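Local coordinates for hemolysin-related protein (PDB 6MLT) that is a secreted protein of the Vibrio cholerae biofilm matrix that binds calcium and probably carbohydrate, consistent with a role in biofilm adhesion, at residues 345-350 against 381-386; 318-323 against 373-378; 112-117 against 123-128; 56-61 against 98-103. One frame throughout, in Å; residues are numbered along the deposited sequence.

From the N terminus, contact 4 is the first to close, bringing 98-103 back against 56-61 after 36 intervening residues. Contact 3 follows in series with a hairpin whose two segments are separated by just five residues. Contacts 3 and 4 touch: strands 101-103 and 112-115 are neighbours in one sheet, which contact 4 packs against the preceding sheet. Much later, contacts 2 and 1 cross along the chain: 318-323 and 345-350 come first, then 373-378 and 381-386. Both join the same two sheets of the beta-prism lectin region. Their centres lie about 55 to 58 Å from those of contacts 3 and 4, on the opposite side of the chain's centre.

Contact 1: 345-350 against 381-386; sequences STIDTS and AKVTVG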
loop_
_atom_site.group_PDB
_atom_site.type_symbol
_atom_site.label_atom_id
_atom_site.label_comp_id
_atom_site.label_asym_id
_atom_site.label_seq_id
_atom_site.Cartn_x
_atom_site.Cartn_y
_atom_site.Cartn_z
ATOM N N SER A 345 0.980 -7.854 -34.478
ATOM C CA SER A 345 -0.311 -7.464 -33.937
ATOM C C SER A 345 -0.390 -7.950 -32.499
ATOM O O SER A 345 0.477 -8.692 -32.021
ATOM C CB SER A 345 -1.477 -8.009 -34.780
ATOM O OG SER A 345 -1.542 -9.418 -34.716
ATOM N N THR A 346 -1.424 -7.497 -31.796
ATOM C CA THR A 346 -1.657 -7.902 -30.419
ATOM C C THR A 346 -3.078 -8.425 -30.280
ATOM O O THR A 346 -3.971 -8.069 -31.055
ATOM C CB THR A 346 -1.418 -6.741 -29.435
ATOM O OG1 THR A 346 -2.296 -5.654 -29.747
ATOM C CG2 THR A 346 0.022 -6.260 -29.518
ATOM N N ILE A 347 -3.272 -9.298 -29.297
ATOM C CA ILE A 347 -4.579 -9.836 -28.952
ATOM C C ILE A 347 -4.826 -9.545 -27.483
ATOM O O ILE A 347 -3.974 -9.851 -26.643
ATOM C CB ILE A 347 -4.665 -11.351 -29.212
ATOM C CG1 ILE A 347 -4.139 -11.698 -30.608
ATOM C CG2 ILE A 347 -6.096 -11.827 -29.027
ATOM C CD1 ILE A 347 -4.950 -11.109 -31.747
ATOM N N ASP A 348 -5.980 -8.956 -27.176
ATOM C CA ASP A 348 -6.420 -8.778 -25.793
ATOM C C ASP A 348 -7.045 -10.092 -25.337
ATOM O O ASP A 348 -8.209 -10.375 -25.623
ATOM C CB ASP A 348 -7.403 -7.616 -25.689
ATOM C CG ASP A 348 -7.859 -7.356 -24.270
ATOM O OD1 ASP A 348 -7.613 -8.205 -23.386
ATOM O OD2 ASP A 348 -8.464 -6.287 -24.038
ATOM N N THR A 349 -6.265 -10.909 -24.631
ATOM C CA THR A 349 -6.710 -12.254 -24.283
ATOM C C THR A 349 -7.899 -12.256 -23.331
ATOM O O THR A 349 -8.657 -13.234 -23.312
ATOM C CB THR A 349 -5.554 -13.040 -23.668
ATOM O OG1 THR A 349 -5.004 -12.305 -22.567
ATOM C CG2 THR A 349 -4.468 -13.280 -24.708
ATOM N N SER A 350 -8.085 -11.194 -22.544
ATOM C CA SER A 350 -9.213 -11.143 -21.622
ATOM C C SER A 350 -10.550 -10.998 -22.339
ATOM O O SER A 350 -11.593 -11.209 -21.711
ATOM C CB SER A 350 -9.030 -9.995 -20.619
ATOM O OG SER A 350 -9.184 -8.720 -21.225
ATOM N N ALA A 381 -16.684 -9.126 -32.310
ATOM C CA ALA A 381 -15.665 -8.776 -33.286
ATOM C C ALA A 381 -14.690 -9.934 -33.490
ATOM O O ALA A 381 -14.490 -10.782 -32.613
ATOM C CB ALA A 381 -14.901 -7.530 -32.839
ATOM N N LYS A 382 -14.067 -9.952 -34.665
ATOM C CA LYS A 382 -13.132 -11.000 -35.044
ATOM C C LYS A 382 -11.768 -10.378 -35.299
ATOM O O LYS A 382 -11.664 -9.350 -35.978
ATOM C CB LYS A 382 -13.616 -11.751 -36.287
ATOM N N VAL A 383 -10.732 -10.989 -34.731
ATOM C CA VAL A 383 -9.347 -10.588 -34.942
ATOM C C VAL A 383 -8.630 -11.777 -35.560
ATOM O O VAL A 383 -8.616 -12.866 -34.976
ATOM C CB VAL A 383 -8.668 -10.162 -33.632
ATOM C CG1 VAL A 383 -7.218 -9.757 -33.890
ATOM C CG2 VAL A 383 -9.438 -9.027 -32.982
ATOM N N THR A 384 -8.039 -11.578 -36.733
ATOM C CA THR A 384 -7.432 -12.677 -37.470
ATOM C C THR A 384 -5.943 -12.435 -37.668
ATOM O O THR A 384 -5.489 -11.296 -37.799
ATOM C CB THR A 384 -8.104 -12.873 -38.832
ATOM O OG1 THR A 384 -7.817 -11.749 -39.670
ATOM C CG2 THR A 384 -9.620 -13.020 -38.668
ATOM N N VAL A 385 -5.191 -13.530 -37.677
ATOM C CA VAL A 385 -3.773 -13.531 -38.003
ATOM C C VAL A 385 -3.532 -14.685 -38.967
ATOM O O VAL A 385 -4.090 -15.777 -38.794
ATOM C CB VAL A 385 -2.889 -13.664 -36.745
ATOM C CG1 VAL A 385 -2.996 -12.413 -35.882
ATOM C CG2 VAL A 385 -3.283 -14.899 -35.939
ATOM N N GLY A 386 -2.725 -14.437 -39.990
ATOM C CA GLY A 386 -2.549 -15.394 -41.058
ATOM C C GLY A 386 -3.732 -15.361 -42.006
ATOM O O GLY A 386 -4.563 -14.443 -41.989
HETATM O O HOH W 1 -4.640 -9.030 -36.252
#
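Ile347 meets Val383, and Ser345 meets Val385, without any ring or amide at the interface; the flat group nearby is the carboxylate of Asp348, and it is engaged within its own segment. Asp348 OD1 accepts a hydrogen bond from Ser350 OG at 2.7 Å, which arrives on the syn side, 26° out of the carboxylate plane. This one oxygen also gathers two weaker partners, Ser350 N and His316 ND1. The closest contact across the interface is between methyl groups. Ile347 does not start out aimed at its partner, but a bend at chi2 (-64°) carries CD1 over to Val383, where it presses on CG1 at 3.4 Å, tighter than usual for two carbons. The two side chains pass alongside, pointing contrary ways. Val383 offers this methyl because CG1 stands opposite its backbone N (chi1 180°). Further along, Ser345 OG lies 3.5 Å from Val385 CG1, a polar atom resting on a methyl. Beside it water 1 donates to Thr384 O at 2.9 Å and is bound only weakly to Ser345 OG. Strands 343-348 and 382-386 are each the outermost strand of a four-stranded antiparallel sheet, and here two sheets of the beta prism face each other, with Phe375 and Ile320 filling in beside Ile347. The chemistry is therefore that of a seam: apolar packing at Ile347, a hydroxyl and a loosely held water at Ser345, with only 138 Å² buried and no direct polar bond between these two segments.

Contact 2: 318-323 against 373-378; sequences LAIRSG and MSFTLD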
loop_
_atom_site.group_PDB
_atom_site.type_symbol
_atom_site.label_atom_id
_atom_site.label_comp_id
_atom_site.label_asym_id
_atom_site.label_seq_id
_atom_site.Cartn_x
_atom_site.Cartn_y
_atom_site.Cartn_z
ATOM N N LEU A 318 -1.236 -10.895 -25.817
ATOM C CA LEU A 318 -0.265 -11.705 -26.535
ATOM C C LEU A 318 0.161 -10.957 -27.789
ATOM O O LEU A 318 -0.632 -10.230 -28.396
ATOM C CB LEU A 318 -0.838 -13.075 -26.925
ATOM C CG LEU A 318 -1.024 -14.104 -25.807
ATOM C CD1 LEU A 318 -1.813 -15.295 -26.330
ATOM C CD2 LEU A 318 0.309 -14.551 -25.246
ATOM N N ALA A 319 1.420 -11.133 -28.165
ATOM C CA ALA A 319 1.956 -10.584 -29.401
ATOM C C ALA A 319 2.030 -11.688 -30.450
ATOM O O ALA A 319 2.387 -12.828 -30.140
ATOM C CB ALA A 319 3.342 -9.990 -29.174
ATOM N N ILE A 320 1.694 -11.345 -31.689
ATOM C CA ILE A 320 1.690 -12.304 -32.791
ATOM C C ILE A 320 2.279 -11.641 -34.022
ATOM O O ILE A 320 1.857 -10.544 -34.403
ATOM C CB ILE A 320 0.273 -12.812 -33.103
ATOM C CG1 ILE A 320 -0.350 -13.454 -31.858
ATOM C CG2 ILE A 320 0.314 -13.803 -34.275
ATOM C CD1 ILE A 320 -1.799 -13.911 -32.064
ATOM N N ARG A 321 3.238 -12.307 -34.657
ATOM C CA ARG A 321 3.719 -11.890 -35.965
ATOM C C ARG A 321 3.172 -12.851 -37.006
ATOM O O ARG A 321 3.251 -14.075 -36.838
ATOM C CB ARG A 321 5.249 -11.819 -36.024
ATOM C CG ARG A 321 5.803 -10.436 -35.651
ATOM C CD ARG A 321 7.292 -10.279 -35.985
ATOM N NE ARG A 321 8.168 -10.879 -34.977
ATOM C CZ ARG A 321 8.716 -12.088 -35.055
ATOM N NH1 ARG A 321 8.491 -12.868 -36.099
ATOM N NH2 ARG A 321 9.500 -12.526 -34.073
ATOM N N SER A 322 2.589 -12.297 -38.065
ATOM C CA SER A 322 1.928 -13.122 -39.059
ATOM C C SER A 322 1.889 -12.371 -40.378
ATOM O O SER A 322 1.875 -11.141 -40.407
ATOM C CB SER A 322 0.510 -13.488 -38.614
ATOM O OG SER A 322 -0.304 -12.330 -38.523
ATOM N N GLY A 323 1.889 -13.138 -41.464
ATOM C CA GLY A 323 1.664 -12.604 -42.790
ATOM C C GLY A 323 0.677 -13.488 -43.517
ATOM O O GLY A 323 -0.519 -13.479 -43.204
ATOM N N MET A 373 -5.343 -18.052 -37.453
ATOM C CA MET A 373 -6.147 -18.093 -36.244
ATOM C C MET A 373 -7.106 -16.918 -36.285
ATOM O O MET A 373 -6.713 -15.804 -36.644
ATOM C CB MET A 373 -5.277 -18.041 -34.982
ATOM C CG MET A 373 -4.350 -19.235 -34.837
ATOM S SD MET A 373 -3.542 -19.265 -33.230
ATOM C CE MET A 373 -2.575 -17.763 -33.292
ATOM N N SER A 374 -8.367 -17.175 -35.955
ATOM C CA SER A 374 -9.391 -16.138 -35.906
ATOM C C SER A 374 -9.971 -16.106 -34.500
ATOM O O SER A 374 -10.606 -17.073 -34.062
ATOM C CB SER A 374 -10.472 -16.394 -36.953
ATOM O OG SER A 374 -11.413 -15.349 -36.957
ATOM N N PHE A 375 -9.740 -15.001 -33.792
ATOM C CA PHE A 375 -10.230 -14.817 -32.431
ATOM C C PHE A 375 -11.594 -14.138 -32.465
ATOM O O PHE A 375 -11.737 -13.055 -33.043
ATOM C CB PHE A 375 -9.258 -13.965 -31.615
ATOM C CG PHE A 375 -7.879 -14.543 -31.491
ATOM C CD1 PHE A 375 -6.904 -14.259 -32.436
ATOM C CD2 PHE A 375 -7.547 -15.345 -30.415
ATOM C CE1 PHE A 375 -5.615 -14.788 -32.309
ATOM C CE2 PHE A 375 -6.265 -15.870 -30.286
ATOM C CZ PHE A 375 -5.304 -15.590 -31.231
ATOM N N THR A 376 -12.588 -14.763 -31.838
ATOM C CA THR A 376 -13.881 -14.128 -31.605
ATOM C C THR A 376 -13.854 -13.488 -30.222
ATOM O O THR A 376 -13.569 -14.163 -29.225
ATOM C CB THR A 376 -15.027 -15.135 -31.710
ATOM O OG1 THR A 376 -15.067 -15.682 -33.030
ATOM C CG2 THR A 376 -16.374 -14.465 -31.416
ATOM N N LEU A 377 -14.138 -12.191 -30.163
ATOM C CA LEU A 377 -14.129 -11.453 -28.909
ATOM C C LEU A 377 -15.533 -11.388 -28.315
ATOM O O LEU A 377 -16.527 -11.716 -28.962
ATOM C CB LEU A 377 -13.575 -10.047 -29.125
ATOM C CG LEU A 377 -12.204 -9.977 -29.803
ATOM C CD1 LEU A 377 -11.709 -8.533 -29.845
ATOM C CD2 LEU A 377 -11.188 -10.875 -29.108
ATOM N N ASP A 378 -15.605 -10.938 -27.059
ATOM C CA ASP A 378 -16.875 -10.941 -26.340
ATOM C C ASP A 378 -17.899 -9.999 -26.961
ATOM O O ASP A 378 -19.100 -10.197 -26.762
ATOM C CB ASP A 378 -16.647 -10.584 -24.866
ATOM C CG ASP A 378 -15.812 -9.332 -24.684
ATOM O OD1 ASP A 378 -15.565 -8.625 -25.681
ATOM O OD2 ASP A 378 -15.395 -9.062 -23.539
#
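The interior of the beta-prism lectin region, where two of its four-stranded antiparallel sheets pack face to face, is bridged here by three apolar side chains. Ile320, on strand 317-322, meets Phe375 and Met373 on strand 370-377. One methyl does all the touching from its side: Ile320 CD1 lies 3.9 Å from Phe375 CE1 and 4.0 Å from Phe375 CZ, meeting these two ring atoms obliquely. Ile320 and Phe375 reach for each other, each from its own sheet. The isoleucine is stretched to full length, with chi2 at 176°, which places CD1 at the far end of the branch and well clear of its own backbone. The chain of Met373 runs out extended and then bends at chi3 (-63°), bringing Met373 CE within 4.1 Å of Ile320 CD1. The methyl of Ile320 thus sits against both a thioether methyl and an aromatic ring, and all three residues are buried. The distances are those of relaxed van der Waals contact, and the 97 Å² buried between the segments, both sides summed, is modest because the two backbones stay far apart. Edge strands of the same two sheets, 343-348 and 382-386, flank this trio, Val385 of strand 382-386 touching Ile320 and Met373. Val352 and Ile355 of strand 352-359 pack on the ring of Phe375.

Contact 3: 112-117 against 123-128; sequences EIVSTS and INILDH. With NA (sodium ion), chain D.
Glu112 runs aslant over Ile125, the methyl CG2 of Ile125 lying against Glu112 CB at 3.7 Å. The glutamate is bent at chi2 (82°), which turns its carboxylate away from the strand and toward sodium. Both oxygens bind the ion, Glu112 OE1 at 2.5 Å and OE2 at 2.3 Å from the sodium, while Leu105 and Lys133 donate to them; Asp104, Asp106, Asp108 and Leu110 complete the site. Farther along, Val114 CG1 is pressed on Ile123 CG2 at 3.5 Å, a tight fit between two methyls at an angle to each other, and lies 4.3 Å from Ile125 CG1. On the other face Ile113 and Leu126 stand side by side as a hydrogen-bonded pair, their CB atoms 4.3 Å apart. Ser115 and Asn124 follow on that face without touching through their polar ends; water 3 joins them instead, 2.8 Å from Ser115 OG and 2.9 Å from Asn124 ND2, while Gln135 holds OD1 of the asparagine. Mutual backbone bonds of Ile113 with Leu126 and of Ser115 with Asn124 fix the register; the N-to-C directions of 112-115 and 123-126 lie 163° apart, close to antiparallel. The hairpin lies within the FG-GAP-like repeat, a beta-propeller family, and forms the middle of a four-stranded sheet. Strand 101-103 pairs with 112-115 on one side, strand 132-137 with 122-126 on the other, and Ile73 of strand 71-76 packs on Ser115 and Leu126.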
loop_
_atom_site.group_PDB
_atom_site.type_symbol
_atom_site.label_atom_id
_atom_site.label_comp_id
_atom_site.label_asym_id
_atom_site.label_seq_id
_atom_site.Cartn_x
_atom_site.Cartn_y
_atom_site.Cartn_z
ATOM N N GLU A 112 16.809 12.058 9.862
ATOM C CA GLU A 112 16.288 13.346 10.303
ATOM C C GLU A 112 14.831 13.196 10.731
ATOM O O GLU A 112 14.104 12.347 10.213
ATOM C CB GLU A 112 16.374 14.402 9.193
ATOM C CG GLU A 112 17.759 15.012 8.998
ATOM C CD GLU A 112 18.675 14.156 8.144
ATOM O OE1 GLU A 112 18.195 13.586 7.139
ATOM O OE2 GLU A 112 19.879 14.053 8.478
ATOM N N ILE A 113 14.399 14.048 11.659
ATOM C CA ILE A 113 13.068 13.969 12.256
ATOM C C ILE A 113 12.354 15.290 12.010
ATOM O O ILE A 113 12.823 16.339 12.462
ATOM C CB ILE A 113 13.147 13.664 13.759
ATOM C CG1 ILE A 113 13.915 12.360 13.980
ATOM C CG2 ILE A 113 11.751 13.592 14.369
ATOM C CD1 ILE A 113 14.335 12.143 15.408
ATOM N N VAL A 114 11.211 15.237 11.326
ATOM C CA VAL A 114 10.487 16.428 10.889
ATOM C C VAL A 114 9.253 16.601 11.761
ATOM O O VAL A 114 8.479 15.654 11.953
ATOM C CB VAL A 114 10.084 16.335 9.405
ATOM C CG1 VAL A 114 9.548 17.677 8.912
ATOM C CG2 VAL A 114 11.250 15.880 8.555
ATOM N N SER A 115 9.058 17.810 12.279
ATOM C CA SER A 115 7.903 18.086 13.126
ATOM C C SER A 115 7.671 19.587 13.199
ATOM O O SER A 115 8.501 20.389 12.761
ATOM C CB SER A 115 8.102 17.520 14.535
ATOM O OG SER A 115 8.955 18.354 15.295
ATOM N N THR A 116 6.538 19.959 13.793
ATOM C CA THR A 116 6.272 21.353 14.118
ATOM C C THR A 116 5.270 21.399 15.266
ATOM O O THR A 116 4.777 20.367 15.735
ATOM C CB THR A 116 5.774 22.128 12.891
ATOM O OG1 THR A 116 5.848 23.541 13.146
ATOM C CG2 THR A 116 4.340 21.744 12.542
ATOM N N SER A 117 4.987 22.617 15.725
ATOM C CA SER A 117 3.951 22.867 16.714
ATOM C C SER A 117 3.265 24.179 16.374
ATOM O O SER A 117 3.705 24.926 15.496
ATOM C CB SER A 117 4.531 22.935 18.132
ATOM O OG SER A 117 5.021 24.241 18.387
ATOM N N ILE A 123 8.893 24.637 10.552
ATOM C CA ILE A 123 9.071 23.192 10.550
ATOM C C ILE A 123 10.481 22.905 11.055
ATOM O O ILE A 123 11.471 23.392 10.495
ATOM C CB ILE A 123 8.830 22.607 9.153
ATOM C CG1 ILE A 123 7.340 22.710 8.798
ATOM C CG2 ILE A 123 9.281 21.149 9.082
ATOM C CD1 ILE A 123 7.046 22.510 7.341
ATOM N N ASN A 124 10.577 22.141 12.138
ATOM C CA ASN A 124 11.854 21.809 12.749
ATOM C C ASN A 124 12.332 20.459 12.245
ATOM O O ASN A 124 11.588 19.476 12.290
ATOM C CB ASN A 124 11.733 21.787 14.271
ATOM C CG ASN A 124 11.453 23.152 14.832
ATOM O OD1 ASN A 124 12.117 24.127 14.472
ATOM N ND2 ASN A 124 10.442 23.246 15.688
ATOM N N ILE A 125 13.575 20.408 11.781
ATOM C CA ILE A 125 14.165 19.168 11.311
ATOM C C ILE A 125 15.349 18.855 12.217
ATOM O O ILE A 125 16.355 19.577 12.210
ATOM C CB ILE A 125 14.576 19.259 9.837
ATOM C CG1 ILE A 125 13.348 19.664 9.004
ATOM C CG2 ILE A 125 15.159 17.926 9.367
ATOM C CD1 ILE A 125 13.602 19.826 7.521
ATOM N N LEU A 126 15.220 17.789 13.006
ATOM C CA LEU A 126 16.250 17.383 13.953
ATOM C C LEU A 126 17.157 16.326 13.337
ATOM O O LEU A 126 16.733 15.546 12.476
ATOM C CB LEU A 126 15.626 16.812 15.225
ATOM C CG LEU A 126 14.508 17.613 15.893
ATOM C CD1 LEU A 126 14.055 16.902 17.161
ATOM C CD2 LEU A 126 14.964 19.017 16.208
ATOM N N ASP A 127 18.407 16.293 13.804
ATOM C CA ASP A 127 19.293 15.176 13.516
ATOM C C ASP A 127 18.959 14.011 14.446
ATOM O O ASP A 127 18.080 14.102 15.311
ATOM C CB ASP A 127 20.763 15.599 13.622
ATOM C CG ASP A 127 21.208 15.969 15.055
ATOM O OD1 ASP A 127 20.588 15.540 16.057
ATOM O OD2 ASP A 127 22.221 16.698 15.162
ATOM N N HIS A 128 19.674 12.895 14.270
ATOM C CA HIS A 128 19.326 11.658 14.968
ATOM C C HIS A 128 19.596 11.724 16.466
ATOM O O HIS A 128 19.209 10.800 17.190
ATOM C CB HIS A 128 20.087 10.473 14.357
ATOM C CG HIS A 128 21.554 10.478 14.659
ATOM N ND1 HIS A 128 22.123 9.648 15.600
ATOM C CD2 HIS A 128 22.567 11.218 14.150
ATOM C CE1 HIS A 128 23.425 9.871 15.654
ATOM N NE2 HIS A 128 23.721 10.819 14.784
HETATM NA NA NA D . 20.411 12.430 6.923
HETATM O O HOH W 2 20.722 13.028 11.524
HETATM O O HOH W 3 8.629 20.991 16.207
HETATM O O HOH W 4 11.239 17.929 14.407
#

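Contact 4: 56-61 against 98-103; sequences DIIVVT and YAPAAA. With CA (calcium ion), chain C.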
loop_
_atom_site.group_PDB
_atom_site.type_symbol
_atom_site.label_atom_id
_atom_site.label_comp_id
_atom_site.label_asym_id
_atom_site.label_seq_id
_atom_site.Cartn_x
_atom_site.Cartn_y
_atom_site.Cartn_z
ATOM N N ASP A 56 14.407 2.123 16.603
ATOM C CA ASP A 56 14.008 2.840 17.801
ATOM C C ASP A 56 12.645 3.485 17.607
ATOM O O ASP A 56 12.088 3.493 16.508
ATOM C CB ASP A 56 15.071 3.875 18.137
ATOM C CG ASP A 56 16.429 3.239 18.257
ATOM O OD1 ASP A 56 16.561 2.343 19.116
ATOM O OD2 ASP A 56 17.335 3.586 17.466
ATOM N N ILE A 57 12.104 4.016 18.700
ATOM C CA ILE A 57 10.753 4.563 18.725
ATOM C C ILE A 57 10.833 6.059 19.015
ATOM O O ILE A 57 11.563 6.484 19.919
ATOM C CB ILE A 57 9.873 3.840 19.764
ATOM C CG1 ILE A 57 9.491 2.435 19.268
ATOM C CG2 ILE A 57 8.596 4.630 20.044
ATOM C CD1 ILE A 57 10.560 1.399 19.371
ATOM N N ILE A 58 10.081 6.849 18.253
ATOM C CA ILE A 58 9.934 8.282 18.486
ATOM C C ILE A 58 8.487 8.563 18.866
ATOM O O ILE A 58 7.561 8.161 18.149
ATOM C CB ILE A 58 10.332 9.105 17.251
ATOM C CG1 ILE A 58 11.820 8.937 16.955
ATOM C CG2 ILE A 58 10.001 10.593 17.477
ATOM C CD1 ILE A 58 12.219 9.419 15.572
ATOM N N VAL A 59 8.301 9.280 19.974
ATOM C CA VAL A 59 6.990 9.691 20.456
ATOM C C VAL A 59 7.081 11.138 20.925
ATOM O O VAL A 59 8.167 11.696 21.098
ATOM C CB VAL A 59 6.471 8.786 21.595
ATOM C CG1 VAL A 59 6.253 7.378 21.083
ATOM C CG2 VAL A 59 7.441 8.778 22.760
ATOM N N VAL A 60 5.915 11.744 21.127
ATOM C CA VAL A 60 5.793 13.079 21.698
ATOM C C VAL A 60 5.012 12.944 22.999
ATOM O O VAL A 60 3.895 12.415 23.000
ATOM C CB VAL A 60 5.099 14.052 20.732
ATOM C CG1 VAL A 60 5.104 15.466 21.309
ATOM C CG2 VAL A 60 5.773 14.018 19.345
ATOM N N THR A 61 5.597 13.408 24.105
ATOM C CA THR A 61 4.990 13.269 25.421
ATOM C C THR A 61 4.411 14.599 25.897
ATOM O O THR A 61 4.961 15.669 25.615
ATOM C CB THR A 61 6.007 12.759 26.454
ATOM O OG1 THR A 61 7.085 13.701 26.598
ATOM C CG2 THR A 61 6.573 11.421 26.027
ATOM N N TYR A 98 -0.122 14.806 16.652
ATOM C CA TYR A 98 0.266 14.263 15.359
ATOM C C TYR A 98 1.656 13.654 15.457
ATOM O O TYR A 98 2.570 14.257 16.030
ATOM C CB TYR A 98 0.247 15.342 14.273
ATOM C CG TYR A 98 -1.125 15.920 13.991
ATOM C CD1 TYR A 98 -1.955 15.353 13.033
ATOM C CD2 TYR A 98 -1.582 17.045 14.674
ATOM C CE1 TYR A 98 -3.204 15.885 12.761
ATOM C CE2 TYR A 98 -2.831 17.585 14.412
ATOM C CZ TYR A 98 -3.637 16.997 13.452
ATOM O OH TYR A 98 -4.877 17.512 13.177
ATOM N N ALA A 99 1.814 12.465 14.902
ATOM C CA ALA A 99 3.130 11.863 14.861
ATOM C C ALA A 99 4.045 12.692 13.964
ATOM O O ALA A 99 3.613 13.178 12.916
ATOM C CB ALA A 99 3.059 10.432 14.335
ATOM N N PRO A 100 5.303 12.877 14.346
ATOM C CA PRO A 100 6.272 13.449 13.403
ATOM C C PRO A 100 6.572 12.473 12.279
ATOM O O PRO A 100 5.983 11.389 12.223
ATOM C CB PRO A 100 7.508 13.719 14.274
ATOM C CG PRO A 100 7.367 12.850 15.447
ATOM C CD PRO A 100 5.902 12.594 15.661
ATOM N N ALA A 101 7.454 12.860 11.363
ATOM C CA ALA A 101 7.873 12.012 10.256
ATOM C C ALA A 101 9.392 12.001 10.203
ATOM O O ALA A 101 10.039 12.989 10.556
ATOM C CB ALA A 101 7.321 12.501 8.919
ATOM N N ALA A 102 9.966 10.892 9.745
ATOM C CA ALA A 102 11.412 10.751 9.774
ATOM C C ALA A 102 11.911 10.052 8.522
ATOM O O ALA A 102 11.240 9.186 7.959
ATOM C CB ALA A 102 11.871 9.974 11.016
ATOM N N ALA A 103 13.114 10.431 8.107
ATOM C CA ALA A 103 13.787 9.815 6.974
ATOM C C ALA A 103 15.171 10.427 6.870
ATOM O O ALA A 103 15.443 11.481 7.452
ATOM C CB ALA A 103 13.020 10.024 5.661
HETATM CA CA CA C . 18.685 1.616 18.151
HETATM O O HOH W 5 18.672 0.659 20.294
HETATM O O HOH W 6 19.627 2.223 15.885
#
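Two residues before Ile58, which packs on Pro100, OD1 of Asp56 is gripped by a calcium ion at 2.4 Å and by the backbone N of Gly78. OD2 of the same Asp56 carboxylate binds the calcium at 2.5 Å and accepts a bond from Leu40 N, so the group chelates the metal with both oxygens while two amides fix its rotation. Water 5 and water 6 lie 2.4 Å and 2.5 Å from the calcium, and Asn41, Asp43 and Val54 complete its shell. Such doubled partners would be expected to favour the charged carboxylate. The contact itself begins where the strand leaves the metal. Alternate side chains, Ile58 and Val60, point at segment 98-103, and both land on the ring of Pro100. Ile58 crosses it at an angle, with CG2 4.0 Å from Pro100 CG; this methyl stands opposite the backbone N of Ile58, its CG1 branch lying beside that N (chi1 -65°). Val60 instead runs alongside the ring, pointing the contrary way, its CG2 4.0 Å from Pro100 CD. One proline ring therefore receives two methyls at neighbouring corners, all buried and at comfortable van der Waals distance. Ala102 also points toward the strand but stays a little farther off, against Val38 of strand 36-38. Ile113 touches Ile58 from strand 112-115, the neighbour of 101-103. Apolar packing of one antiparallel sheet on the loop residue that leads into the first strand of the next, with metal-binding carboxylates at strand ends, is consistent with adjacent blades of a beta propeller.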